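Local coordinates for L-threonine-O-3-phosphate decarboxylase (Porphyromonas gingivalis, PDB 3FKD), which probably binds pyridoxal 5'-phosphate and is thought to decarboxylate L-threonine O-3-phosphate, with the fold of class I and II aminotransferases, at residues 61-66 / 206-211; 289-294 / 336-341; 298-303 / 332-337. One frame throughout, in Å; residues are numbered along the deposited sequence.

Contact 1: residues 61-66 / 206-211; sequences KRNSVD and IGYIVA
Asn-63 and Tyr-208 reach for one another from opposite directions, the amide coming off the end of helix 53-62 and the phenol ring off strand 207-210. This strand belongs to the mixed seven-stranded sheet of the large domain in the class I and II aminotransferase fold, where it runs antiparallel to both of its neighbours, 70-73 and 189-194. The two side chains meet through their oxygens: Asn-63 OD1 lies 3.2 Å from Tyr-208 OH and 3.8 Å from Tyr-208 CZ. The amide and ring planes are turned only 28° apart, and OD1 approaches the ring obliquely. Tyr-208 carries its CG between the backbone N and the carbonyl carbon (chi1 61°), which sends the ring out from the strand to the helix end. Its phenol ring also meets that of Tyr-193, from the adjacent strand 189-194, with the two planes at about 15°. Asn-63 in turn touches Pro-180.

The helix ends in a Schellman motif, with Ser-64 at positive phi as the C-prime residue. A weak bond of 3.3 Å from Ser-64 N to Lys-61 O belongs to this turn, and the Ser-64 carbonyl oxygen accepts a hydrogen bond from Lys-184 NZ. The reversal brings Val-65 round so that its side chain, like that of Asn-63, is directed at the strand. Val-65 also packs on Ile-70, at the start of the neighbouring strand, while Val-210, two residues beyond Tyr-208, leans on Ile-183 and Met-191. Between the two valines the approach is loose, methyl to methyl, and the CA atoms of the pair stand 8.4 Å apart; the closest carbons are Val-65 CG2 and Val-210 CG1, at 4.4 Å.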
ATOM      1  N   LYS A  61      -1.369 -22.066   7.206  1.00 29.69           N
ATOM      2  CA  LYS A  61      -2.056 -23.274   7.626  1.00 30.93           C
ATOM      3  C   LYS A  61      -3.070 -23.727   6.605  1.00 31.47           C
ATOM      4  O   LYS A  61      -3.196 -24.921   6.303  1.00 33.54           O
ATOM      5  CB  LYS A  61      -2.754 -23.032   8.964  1.00 33.19           C
ATOM      6  CG  LYS A  61      -3.204 -24.299   9.657  1.00 36.47           C
ATOM      7  CD  LYS A  61      -3.747 -24.002  11.059  1.00 41.97           C
ATOM      8  CE  LYS A  61      -4.799 -25.033  11.484  1.00 40.61           C
ATOM      9  NZ  LYS A  61      -5.831 -24.438  12.395  1.00 40.44           N
ATOM     10  N   ARG A  62      -3.820 -22.764   6.088  1.00 30.05           N
ATOM     11  CA  ARG A  62      -4.841 -23.050   5.107  1.00 29.94           C
ATOM     12  C   ARG A  62      -4.203 -23.613   3.828  1.00 30.73           C
ATOM     13  O   ARG A  62      -4.762 -24.478   3.175  1.00 31.33           O
ATOM     14  CB  ARG A  62      -5.618 -21.767   4.803  1.00 30.36           C
ATOM     15  CG  ARG A  62      -6.682 -21.921   3.721  1.00 34.11           C
ATOM     16  CD  ARG A  62      -7.998 -22.433   4.338  1.00 40.86           C
ATOM     17  NE  ARG A  62      -8.982 -22.753   3.307  1.00 43.18           N
ATOM     18  CZ  ARG A  62      -9.525 -23.959   3.127  1.00 45.56           C
ATOM     19  NH1 ARG A  62      -9.196 -24.971   3.925  1.00 46.09           N
ATOM     20  NH2 ARG A  62     -10.411 -24.146   2.149  1.00 45.91           N
ATOM     21  N   ASN A  63      -3.026 -23.099   3.480  1.00 30.25           N
ATOM     22  CA  ASN A  63      -2.342 -23.463   2.256  1.00 29.00           C
ATOM     23  C   ASN A  63      -1.318 -24.586   2.414  1.00 30.07           C
ATOM     24  O   ASN A  63      -0.545 -24.850   1.488  1.00 28.90           O
ATOM     25  CB  ASN A  63      -1.701 -22.215   1.640  1.00 29.48           C
ATOM     26  CG  ASN A  63      -2.743 -21.214   1.131  1.00 29.08           C
ATOM     27  OD1 ASN A  63      -2.574 -19.996   1.258  1.00 27.65           O
ATOM     28  ND2 ASN A  63      -3.822 -21.730   0.550  1.00 27.99           N
ATOM     29  N   SER A  64      -1.322 -25.239   3.583  1.00 30.24           N
ATOM     30  CA  SER A  64      -0.375 -26.307   3.891  1.00 30.04           C
ATOM     31  C   SER A  64       1.089 -25.892   3.763  1.00 31.86           C
ATOM     32  O   SER A  64       1.917 -26.705   3.366  1.00 31.94           O
ATOM     33  CB  SER A  64      -0.593 -27.502   2.967  1.00 33.35           C
ATOM     34  OG  SER A  64      -1.567 -28.390   3.465  1.00 34.98           O
ATOM     35  N   VAL A  65       1.410 -24.652   4.119  1.00 30.15           N
ATOM     36  CA  VAL A  65       2.743 -24.127   3.898  1.00 31.73           C
ATOM     37  C   VAL A  65       3.265 -23.599   5.212  1.00 33.99           C
ATOM     38  O   VAL A  65       2.497 -23.399   6.143  1.00 35.70           O
ATOM     39  CB  VAL A  65       2.738 -23.016   2.817  1.00 30.92           C
ATOM     40  CG1 VAL A  65       4.041 -22.273   2.814  1.00 31.91           C
ATOM     41  CG2 VAL A  65       2.522 -23.628   1.453  1.00 29.47           C
ATOM     42  N   ASP A  66       4.570 -23.400   5.313  1.00 33.42           N
ATOM     43  CA  ASP A  66       5.129 -22.847   6.537  1.00 35.99           C
ATOM     44  C   ASP A  66       4.839 -21.362   6.700  1.00 34.96           C
ATOM     45  O   ASP A  66       4.655 -20.629   5.730  1.00 32.44           O
ATOM     46  CB  ASP A  66       6.637 -23.103   6.610  1.00 40.80           C
ATOM     47  CG  ASP A  66       6.979 -24.600   6.564  1.00 48.84           C
ATOM     48  OD1 ASP A  66       6.052 -25.437   6.691  1.00 47.09           O
ATOM     49  OD2 ASP A  66       8.174 -24.940   6.408  1.00 52.99           O
ATOM     50  N   ILE A 206      -5.142  -6.095  -1.084  1.00 18.11           N
ATOM     51  CA  ILE A 206      -4.535  -7.134  -0.285  1.00 16.94           C
ATOM     52  C   ILE A 206      -4.221  -8.368  -1.189  1.00 18.82           C
ATOM     53  O   ILE A 206      -4.970  -8.662  -2.120  1.00 17.07           O
ATOM     54  CB  ILE A 206      -5.343  -7.369   1.048  1.00 18.38           C
ATOM     55  CG1 ILE A 206      -4.527  -8.130   2.092  1.00 19.12           C
ATOM     56  CG2 ILE A 206      -6.766  -7.980   0.854  1.00 16.11           C
ATOM     57  CD1 ILE A 206      -3.939  -9.395   1.614  1.00 19.30           C
ATOM     58  N   GLY A 207      -3.072  -9.019  -0.951  1.00 17.85           N
ATOM     59  CA  GLY A 207      -2.614 -10.154  -1.724  1.00 17.77           C
ATOM     60  C   GLY A 207      -1.464 -10.801  -0.997  1.00 18.25           C
ATOM     61  O   GLY A 207      -1.116 -10.357   0.084  1.00 19.16           O
ATOM     62  N   TYR A 208      -0.860 -11.844  -1.544  1.00 18.14           N
ATOM     63  CA  TYR A 208       0.271 -12.432  -0.842  1.00 19.38           C
ATOM     64  C   TYR A 208       1.266 -13.234  -1.689  1.00 21.62           C
ATOM     65  O   TYR A 208       0.935 -13.718  -2.767  1.00 20.14           O
ATOM     66  CB  TYR A 208      -0.173 -13.242   0.396  1.00 19.32           C
ATOM     67  CG  TYR A 208      -1.073 -14.416   0.113  1.00 19.41           C
ATOM     68  CD1 TYR A 208      -0.546 -15.679  -0.150  1.00 20.39           C
ATOM     69  CD2 TYR A 208      -2.451 -14.267   0.117  1.00 18.63           C
ATOM     70  CE1 TYR A 208      -1.367 -16.760  -0.430  1.00 19.15           C
ATOM     71  CE2 TYR A 208      -3.274 -15.326  -0.136  1.00 19.59           C
ATOM     72  CZ  TYR A 208      -2.729 -16.577  -0.412  1.00 20.36           C
ATOM     73  OH  TYR A 208      -3.560 -17.627  -0.660  1.00 19.82           O
ATOM     74  N   ILE A 209       2.497 -13.352  -1.169  1.00 23.38           N
ATOM     75  CA  ILE A 209       3.539 -14.163  -1.804  1.00 23.34           C
ATOM     76  C   ILE A 209       3.719 -15.525  -1.119  1.00 24.14           C
ATOM     77  O   ILE A 209       3.745 -15.612   0.109  1.00 23.07           O
ATOM     78  CB  ILE A 209       4.888 -13.406  -1.880  1.00 21.80           C
ATOM     79  CG1 ILE A 209       4.697 -12.061  -2.564  1.00 18.97           C
ATOM     80  CG2 ILE A 209       5.920 -14.210  -2.633  1.00 22.87           C
ATOM     81  CD1 ILE A 209       5.933 -11.169  -2.576  1.00 18.09           C
ATOM     82  N   VAL A 210       3.785 -16.579  -1.934  1.00 25.32           N
ATOM     83  CA  VAL A 210       4.218 -17.916  -1.512  1.00 26.53           C
ATOM     84  C   VAL A 210       5.594 -18.230  -2.149  1.00 28.20           C
ATOM     85  O   VAL A 210       5.735 -18.270  -3.386  1.00 25.52           O
ATOM     86  CB  VAL A 210       3.223 -19.030  -1.963  1.00 26.00           C
ATOM     87  CG1 VAL A 210       3.636 -20.398  -1.382  1.00 27.66           C
ATOM     88  CG2 VAL A 210       1.787 -18.703  -1.556  1.00 25.34           C
ATOM     89  N   ALA A 211       6.605 -18.465  -1.326  1.00 26.30           N
ATOM     90  CA  ALA A 211       7.860 -18.928  -1.875  1.00 26.82           C
ATOM     91  C   ALA A 211       8.645 -19.761  -0.873  1.00 31.15           C
ATOM     92  O   ALA A 211       8.321 -19.786   0.306  1.00 29.24           O
ATOM     93  CB  ALA A 211       8.665 -17.753  -2.359  1.00 29.95           C
TER

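Contact 2: residues 289-294 / 336-341; sequences AAELKK and ETFLEK
The Phe-338 ring carries a Leu-292 methyl on one face: CD1 sits 3.6 Å from the ring centroid, 21° off the normal, in a CH-pi contact. The methyl is displaced toward the rim and comes closest to the ring at Phe-338 CD2, 3.4 Å from Leu-292 CD1. The far end of the ring reaches the backbone of helix 289-298, with Phe-338 CZ 4.0 Å from both Leu-292 N and Leu-292 CA. Glu-291 adds its CB, 4.3 Å from Phe-338 CZ, while its carbonyl oxygen approaches the ring obliquely. Phe-338 also meets Tyr-295, one turn on from Glu-291, edge-to-face.

This is helix-to-helix packing in the C-terminal small domain of the aminotransferase fold, where the last turn of helix 325-339 lies against helix 289-298. Leu-292 and Phe-338 both touch Leu-284 of strand 279-284, so the pair also rests on the five-stranded sheet. A first torsion of 179° points the Phe-338 ring away from its own helix and onto the other. Just beyond it the helix gives way to a turn, in which Lys-341 N donates to Phe-338 O at 2.7 Å.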
ATOM      1  N   ALA A 289     -10.820  -0.058 -31.113  1.00 32.65           N
ATOM      2  CA  ALA A 289     -11.205  -0.246 -29.732  1.00 29.18           C
ATOM      3  C   ALA A 289     -11.636   1.079 -29.101  1.00 31.26           C
ATOM      4  O   ALA A 289     -12.687   1.164 -28.478  1.00 32.63           O
ATOM      5  CB  ALA A 289     -10.062  -0.835 -28.987  1.00 29.05           C
ATOM      6  N   ALA A 290     -10.821   2.115 -29.248  1.00 33.20           N
ATOM      7  CA  ALA A 290     -11.221   3.451 -28.816  1.00 33.26           C
ATOM      8  C   ALA A 290     -12.610   3.790 -29.358  1.00 33.28           C
ATOM      9  O   ALA A 290     -13.509   4.165 -28.586  1.00 33.95           O
ATOM     10  CB  ALA A 290     -10.201   4.504 -29.239  1.00 28.18           C
ATOM     11  N   GLU A 291     -12.794   3.660 -30.669  1.00 32.84           N
ATOM     12  CA  GLU A 291     -14.117   3.899 -31.265  1.00 35.37           C
ATOM     13  C   GLU A 291     -15.233   3.087 -30.597  1.00 31.45           C
ATOM     14  O   GLU A 291     -16.237   3.637 -30.191  1.00 30.25           O
ATOM     15  CB  GLU A 291     -14.118   3.603 -32.756  1.00 34.45           C
ATOM     16  CG  GLU A 291     -13.535   4.696 -33.624  1.00 37.87           C
ATOM     17  CD  GLU A 291     -13.359   4.235 -35.088  1.00 43.25           C
ATOM     18  OE1 GLU A 291     -14.098   3.299 -35.515  1.00 44.81           O
ATOM     19  OE2 GLU A 291     -12.492   4.798 -35.803  1.00 41.09           O
ATOM     20  N   LEU A 292     -15.048   1.778 -30.507  1.00 32.71           N
ATOM     21  CA  LEU A 292     -16.053   0.896 -29.921  1.00 33.65           C
ATOM     22  C   LEU A 292     -16.417   1.269 -28.484  1.00 33.42           C
ATOM     23  O   LEU A 292     -17.603   1.264 -28.132  1.00 33.20           O
ATOM     24  CB  LEU A 292     -15.624  -0.574 -29.986  1.00 33.46           C
ATOM     25  CG  LEU A 292     -16.684  -1.619 -29.583  1.00 36.38           C
ATOM     26  CD1 LEU A 292     -18.008  -1.469 -30.353  1.00 33.91           C
ATOM     27  CD2 LEU A 292     -16.144  -3.022 -29.776  1.00 35.55           C
ATOM     28  N   LYS A 293     -15.405   1.610 -27.683  1.00 30.98           N
ATOM     29  CA  LYS A 293     -15.560   1.819 -26.245  1.00 32.62           C
ATOM     30  C   LYS A 293     -16.341   3.095 -25.900  1.00 33.20           C
ATOM     31  O   LYS A 293     -17.072   3.153 -24.903  1.00 33.17           O
ATOM     32  CB  LYS A 293     -14.178   1.848 -25.557  1.00 30.76           C
ATOM     33  CG  LYS A 293     -14.201   2.368 -24.132  1.00 26.79           C
ATOM     34  CD  LYS A 293     -12.790   2.574 -23.544  1.00 30.71           C
ATOM     35  CE  LYS A 293     -12.830   2.978 -22.032  1.00 28.32           C
ATOM     36  NZ  LYS A 293     -11.592   3.694 -21.648  1.00 31.30           N
ATOM     37  N   LYS A 294     -16.147   4.118 -26.718  1.00 31.94           N
ATOM     38  CA  LYS A 294     -16.840   5.385 -26.572  1.00 34.01           C
ATOM     39  C   LYS A 294     -18.349   5.279 -26.898  1.00 33.30           C
ATOM     40  O   LYS A 294     -19.195   5.900 -26.247  1.00 33.11           O
ATOM     41  CB  LYS A 294     -16.167   6.400 -27.480  1.00 33.56           C
ATOM     42  CG  LYS A 294     -16.812   7.740 -27.477  1.00 39.98           C
ATOM     43  CD  LYS A 294     -16.780   8.367 -28.872  1.00 43.47           C
ATOM     44  CE  LYS A 294     -16.902   9.875 -28.798  1.00 45.91           C
ATOM     45  NZ  LYS A 294     -15.593  10.458 -28.403  1.00 45.66           N
ATOM     46  N   GLU A 336     -23.845  -5.161 -32.453  1.00 42.02           N
ATOM     47  CA  GLU A 336     -24.449  -5.274 -33.771  1.00 44.90           C
ATOM     48  C   GLU A 336     -24.793  -3.895 -34.311  1.00 45.55           C
ATOM     49  O   GLU A 336     -24.513  -3.568 -35.465  1.00 47.38           O
ATOM     50  CB  GLU A 336     -25.711  -6.130 -33.689  1.00 42.34           C
ATOM     51  CG  GLU A 336     -26.103  -6.683 -35.010  1.00 52.30           C
ATOM     52  CD  GLU A 336     -26.889  -7.991 -34.885  1.00 60.30           C
ATOM     53  OE1 GLU A 336     -27.190  -8.402 -33.721  1.00 58.17           O
ATOM     54  OE2 GLU A 336     -27.189  -8.596 -35.956  1.00 54.58           O
ATOM     55  N   THR A 337     -25.385  -3.084 -33.453  1.00 41.89           N
ATOM     56  CA  THR A 337     -25.735  -1.728 -33.812  1.00 44.91           C
ATOM     57  C   THR A 337     -24.510  -0.903 -34.214  1.00 43.84           C
ATOM     58  O   THR A 337     -24.559  -0.076 -35.132  1.00 42.42           O
ATOM     59  CB  THR A 337     -26.463  -1.079 -32.645  1.00 44.16           C
ATOM     60  OG1 THR A 337     -27.714  -1.748 -32.491  1.00 46.93           O
ATOM     61  CG2 THR A 337     -26.728   0.378 -32.919  1.00 43.92           C
ATOM     62  N   PHE A 338     -23.413  -1.133 -33.507  1.00 42.07           N
ATOM     63  CA  PHE A 338     -22.157  -0.505 -33.847  1.00 43.41           C
ATOM     64  C   PHE A 338     -21.726  -0.924 -35.263  1.00 44.18           C
ATOM     65  O   PHE A 338     -21.568  -0.105 -36.151  1.00 43.27           O
ATOM     66  CB  PHE A 338     -21.069  -0.859 -32.831  1.00 39.72           C
ATOM     67  CG  PHE A 338     -19.716  -0.242 -33.151  1.00 40.89           C
ATOM     68  CD1 PHE A 338     -19.491   1.117 -32.953  1.00 39.01           C
ATOM     69  CD2 PHE A 338     -18.678  -1.018 -33.660  1.00 38.32           C
ATOM     70  CE1 PHE A 338     -18.263   1.683 -33.244  1.00 37.14           C
ATOM     71  CE2 PHE A 338     -17.448  -0.452 -33.959  1.00 38.13           C
ATOM     72  CZ  PHE A 338     -17.241   0.897 -33.755  1.00 36.94           C
ATOM     73  N   LEU A 339     -21.555  -2.216 -35.453  1.00 43.61           N
ATOM     74  CA  LEU A 339     -21.016  -2.727 -36.680  1.00 43.34           C
ATOM     75  C   LEU A 339     -21.719  -2.119 -37.885  1.00 49.23           C
ATOM     76  O   LEU A 339     -21.071  -1.775 -38.879  1.00 50.58           O
ATOM     77  CB  LEU A 339     -21.117  -4.246 -36.692  1.00 45.10           C
ATOM     78  CG  LEU A 339     -20.205  -4.908 -35.652  1.00 44.26           C
ATOM     79  CD1 LEU A 339     -20.391  -6.431 -35.634  1.00 39.55           C
ATOM     80  CD2 LEU A 339     -18.733  -4.505 -35.901  1.00 41.45           C
ATOM     81  N   GLU A 340     -23.035  -1.947 -37.803  1.00 48.54           N
ATOM     82  CA  GLU A 340     -23.750  -1.438 -38.962  1.00 47.92           C
ATOM     83  C   GLU A 340     -23.450   0.033 -39.262  1.00 49.20           C
ATOM     84  O   GLU A 340     -24.050   0.615 -40.161  1.00 50.21           O
ATOM     85  CB  GLU A 340     -25.250  -1.706 -38.853  1.00 50.20           C
ATOM     86  CG  GLU A 340     -26.015  -0.721 -38.022  1.00 51.04           C
ATOM     87  CD  GLU A 340     -27.184  -1.399 -37.302  1.00 56.91           C
ATOM     88  OE1 GLU A 340     -27.197  -2.664 -37.234  1.00 55.58           O
ATOM     89  OE2 GLU A 340     -28.080  -0.673 -36.789  1.00 58.17           O
ATOM     90  N   LYS A 341     -22.490   0.613 -38.542  1.00 49.22           N
ATOM     91  CA  LYS A 341     -22.140   2.028 -38.704  1.00 47.57           C
ATOM     92  C   LYS A 341     -20.708   2.214 -39.177  1.00 48.46           C
ATOM     93  O   LYS A 341     -20.055   1.260 -39.588  1.00 51.84           O
ATOM     94  CB  LYS A 341     -22.351   2.783 -37.394  1.00 45.90           C
ATOM     95  CG  LYS A 341     -23.775   2.777 -36.905  1.00 47.37           C
ATOM     96  CD  LYS A 341     -23.838   3.371 -35.511  1.00 48.65           C
ATOM     97  CE  LYS A 341     -22.983   4.639 -35.443  1.00 49.28           C
ATOM     98  NZ  LYS A 341     -23.595   5.783 -36.197  1.00 48.35           N
TER

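Contact 3: residues 298-303 / 332-337; sequences EEYNML and IKALET
The carbonyl oxygen of Lys-333 is held by two donors from Thr-337, the residue whose side chain meets Tyr-300 across the contact. Thr-337 N gives the regular helical bond, and Thr-337 OG1 adds a second bond to Lys-333 O, 3.1 Å long. The hydroxyl comes from above the carbonyl plane, 52° out of it. The bond folds the hydroxyl back on its own helix, as the first torsion allows: OG1 lies beside the backbone N (chi1 -67°) and CG2 anti to it.

Tyr-300 crosses Thr-337 at about a right angle. Its phenol oxygen lies 3.7 Å from Thr-337 CG2 and 3.5 Å from Thr-337 OG1, so both branches of the threonine border the end of the ring. The ring itself lies over the helix backbone at Ala-334. Ala-334 CA stands 3.9 Å above the ring centre, only 1° off the normal, a CH-pi contact over the centre of the face. The methyl of Ala-334 is shifted toward the ring root, with CB 3.8 Å from Tyr-300 CG. On this small residue the aromatic ring can lie close to the helix.

Selenomethionine Met-302, its chain bent at the third torsion, touches the same methyl with its terminal CE, 3.6 Å from Ala-334 CB. Ala-334 is thus shared by two side chains, one from the turn after helix 289-298 and one from the beginning of strand 302-306. Met-302 and Ala-334 both pack on Met-296 of helix 289-298, and Ile-332 and Leu-335 of helix 325-339 lie against helix 250-266, while strand 302-306 pairs with strand 18-19 through Leu-303 and Val-18.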
ATOM      1  N   GLU A 298     -21.259   5.820 -24.298  1.00 32.49           N
ATOM      2  CA  GLU A 298     -22.214   6.890 -24.562  1.00 33.42           C
ATOM      3  C   GLU A 298     -23.590   6.441 -25.066  1.00 32.48           C
ATOM      4  O   GLU A 298     -24.614   6.875 -24.539  1.00 32.99           O
ATOM      5  CB  GLU A 298     -21.578   7.924 -25.486  1.00 33.45           C
ATOM      6  CG  GLU A 298     -20.398   8.548 -24.788  1.00 35.70           C
ATOM      7  CD  GLU A 298     -19.409   9.233 -25.729  1.00 46.01           C
ATOM      8  OE1 GLU A 298     -19.732   9.419 -26.947  1.00 46.97           O
ATOM      9  OE2 GLU A 298     -18.301   9.584 -25.230  1.00 44.76           O
ATOM     10  N   GLU A 299     -23.623   5.566 -26.060  1.00 30.84           N
ATOM     11  CA  GLU A 299     -24.905   5.138 -26.613  1.00 34.06           C
ATOM     12  C   GLU A 299     -25.609   4.120 -25.724  1.00 34.16           C
ATOM     13  O   GLU A 299     -26.812   4.181 -25.512  1.00 33.23           O
ATOM     14  CB  GLU A 299     -24.737   4.547 -28.016  1.00 34.57           C
ATOM     15  CG  GLU A 299     -24.333   5.560 -29.029  1.00 34.78           C
ATOM     16  CD  GLU A 299     -25.039   6.891 -28.814  1.00 41.78           C
ATOM     17  OE1 GLU A 299     -26.310   6.905 -28.779  1.00 43.03           O
ATOM     18  OE2 GLU A 299     -24.316   7.923 -28.679  1.00 40.78           O
ATOM     19  N   TYR A 300     -24.850   3.181 -25.195  1.00 32.78           N
ATOM     20  CA  TYR A 300     -25.474   2.046 -24.551  1.00 32.34           C
ATOM     21  C   TYR A 300     -25.104   1.816 -23.055  1.00 30.97           C
ATOM     22  O   TYR A 300     -25.486   0.804 -22.483  1.00 29.49           O
ATOM     23  CB  TYR A 300     -25.199   0.808 -25.403  1.00 32.79           C
ATOM     24  CG  TYR A 300     -26.120   0.687 -26.596  1.00 36.23           C
ATOM     25  CD1 TYR A 300     -27.361   0.063 -26.466  1.00 35.89           C
ATOM     26  CD2 TYR A 300     -25.754   1.176 -27.853  1.00 35.25           C
ATOM     27  CE1 TYR A 300     -28.212  -0.065 -27.531  1.00 36.75           C
ATOM     28  CE2 TYR A 300     -26.608   1.064 -28.930  1.00 36.98           C
ATOM     29  CZ  TYR A 300     -27.841   0.437 -28.766  1.00 41.02           C
ATOM     30  OH  TYR A 300     -28.720   0.295 -29.825  1.00 40.19           O
ATOM     31  N   ASN A 301     -24.362   2.743 -22.436  1.00 31.78           N
ATOM     32  CA  ASN A 301     -24.099   2.659 -20.995  1.00 30.98           C
ATOM     33  C   ASN A 301     -23.324   1.432 -20.556  1.00 31.25           C
ATOM     34  O   ASN A 301     -23.491   0.955 -19.436  1.00 31.68           O
ATOM     35  CB  ASN A 301     -25.414   2.635 -20.242  1.00 33.04           C
ATOM     36  CG  ASN A 301     -26.211   3.900 -20.441  1.00 38.40           C
ATOM     37  OD1 ASN A 301     -25.757   5.003 -20.050  1.00 37.10           O
ATOM     38  ND2 ASN A 301     -27.416   3.766 -21.054  1.00 32.13           N
HETATM   39  N   MSE A 302     -22.487   0.919 -21.448  1.00 30.78           N
HETATM   40  CA  MSE A 302     -21.704  -0.266 -21.179  1.00 29.34           C
HETATM   41  C   MSE A 302     -20.228   0.040 -21.254  1.00 28.72           C
HETATM   42  O   MSE A 302     -19.753   0.607 -22.241  1.00 30.32           O
HETATM   43  CB  MSE A 302     -22.043  -1.352 -22.182  1.00 29.68           C
HETATM   44  CG  MSE A 302     -23.317  -2.076 -21.852  1.00 32.48           C
HETATM   45 SE   MSE A 302     -23.962  -3.198 -23.318  1.00 54.48          SE
HETATM   46  CE  MSE A 302     -25.575  -2.186 -23.819  1.00 39.27           C
ATOM     47  N   LEU A 303     -19.491  -0.370 -20.234  1.00 25.96           N
ATOM     48  CA  LEU A 303     -18.055  -0.181 -20.269  1.00 26.42           C
ATOM     49  C   LEU A 303     -17.288  -1.409 -20.752  1.00 24.70           C
ATOM     50  O   LEU A 303     -17.563  -2.517 -20.351  1.00 23.44           O
ATOM     51  CB  LEU A 303     -17.497   0.353 -18.925  1.00 25.37           C
ATOM     52  CG  LEU A 303     -16.048   0.873 -19.024  1.00 27.93           C
ATOM     53  CD1 LEU A 303     -15.974   2.115 -19.895  1.00 29.98           C
ATOM     54  CD2 LEU A 303     -15.435   1.191 -17.665  1.00 30.30           C
ATOM     55  N   ILE A 332     -24.766  -7.762 -27.088  1.00 40.14           N
ATOM     56  CA  ILE A 332     -24.738  -8.212 -28.477  1.00 41.22           C
ATOM     57  C   ILE A 332     -25.497  -7.277 -29.457  1.00 42.85           C
ATOM     58  O   ILE A 332     -25.051  -7.052 -30.572  1.00 42.76           O
ATOM     59  CB  ILE A 332     -25.294  -9.622 -28.599  1.00 41.07           C
ATOM     60  CG1 ILE A 332     -24.430 -10.589 -27.814  1.00 35.02           C
ATOM     61  CG2 ILE A 332     -25.386 -10.037 -30.086  1.00 39.11           C
ATOM     62  CD1 ILE A 332     -23.317 -11.134 -28.634  1.00 35.36           C
ATOM     63  N   LYS A 333     -26.646  -6.749 -29.049  1.00 44.39           N
ATOM     64  CA  LYS A 333     -27.339  -5.761 -29.867  1.00 42.92           C
ATOM     65  C   LYS A 333     -26.508  -4.489 -29.901  1.00 43.50           C
ATOM     66  O   LYS A 333     -26.207  -3.961 -30.969  1.00 45.46           O
ATOM     67  CB  LYS A 333     -28.726  -5.496 -29.314  1.00 39.10           C
ATOM     68  CG  LYS A 333     -29.495  -6.786 -29.163  1.00 45.76           C
ATOM     69  CD  LYS A 333     -31.014  -6.606 -29.149  1.00 51.43           C
ATOM     70  CE  LYS A 333     -31.698  -7.959 -29.352  1.00 56.11           C
ATOM     71  NZ  LYS A 333     -33.033  -8.067 -28.662  1.00 62.58           N
ATOM     72  N   ALA A 334     -26.120  -4.017 -28.725  1.00 41.30           N
ATOM     73  CA  ALA A 334     -25.283  -2.845 -28.618  1.00 40.16           C
ATOM     74  C   ALA A 334     -24.179  -2.928 -29.663  1.00 42.48           C
ATOM     75  O   ALA A 334     -23.939  -1.985 -30.401  1.00 43.67           O
ATOM     76  CB  ALA A 334     -24.698  -2.755 -27.229  1.00 40.50           C
ATOM     77  N   LEU A 335     -23.513  -4.069 -29.733  1.00 41.76           N
ATOM     78  CA  LEU A 335     -22.417  -4.252 -30.673  1.00 42.85           C
ATOM     79  C   LEU A 335     -22.878  -4.297 -32.173  1.00 43.37           C
ATOM     80  O   LEU A 335     -22.351  -3.569 -33.040  1.00 41.80           O
ATOM     81  CB  LEU A 335     -21.622  -5.503 -30.274  1.00 39.56           C
ATOM     82  CG  LEU A 335     -20.366  -5.844 -31.075  1.00 36.24           C
ATOM     83  CD1 LEU A 335     -19.488  -4.638 -31.187  1.00 35.31           C
ATOM     84  CD2 LEU A 335     -19.651  -7.010 -30.420  1.00 32.84           C
ATOM     85  N   GLU A 336     -23.845  -5.161 -32.453  1.00 42.02           N
ATOM     86  CA  GLU A 336     -24.449  -5.274 -33.771  1.00 44.90           C
ATOM     87  C   GLU A 336     -24.793  -3.895 -34.311  1.00 45.55           C
ATOM     88  O   GLU A 336     -24.513  -3.568 -35.465  1.00 47.38           O
ATOM     89  CB  GLU A 336     -25.711  -6.130 -33.689  1.00 42.34           C
ATOM     90  CG  GLU A 336     -26.103  -6.683 -35.010  1.00 52.30           C
ATOM     91  CD  GLU A 336     -26.889  -7.991 -34.885  1.00 60.30           C
ATOM     92  OE1 GLU A 336     -27.190  -8.402 -33.721  1.00 58.17           O
ATOM     93  OE2 GLU A 336     -27.189  -8.596 -35.956  1.00 54.58           O
ATOM     94  N   THR A 337     -25.385  -3.084 -33.453  1.00 41.89           N
ATOM     95  CA  THR A 337     -25.735  -1.728 -33.812  1.00 44.91           C
ATOM     96  C   THR A 337     -24.510  -0.903 -34.214  1.00 43.84           C
ATOM     97  O   THR A 337     -24.559  -0.076 -35.132  1.00 42.42           O
ATOM     98  CB  THR A 337     -26.463  -1.079 -32.645  1.00 44.16           C
ATOM     99  OG1 THR A 337     -27.714  -1.748 -32.491  1.00 46.93           O
ATOM    100  CG2 THR A 337     -26.728   0.378 -32.919  1.00 43.92           C
TER

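How the contacts relate
From the N terminus, the chain first forms contact 1, which closes a long loop from the end of helix 53-62 to strand 207-210 and ties that helix to the large-domain sheet. Contact 1 closes before either of the others opens; contacts 2 and 3 lie on the opposite side of the chain's centre, about 42 to 44 Å away between centres. Contact 2 spans from helix 289-298 to the end of helix 325-339; contact 3 opens later, and both end on helix 325-339, where their segments overlap at Glu-336 and Thr-337. Leu-292 CD1 packs 3.6 Å from Leu-335 CD1. Together they fasten helix 325-339 to helix 289-298 and to the start of strand 302-306.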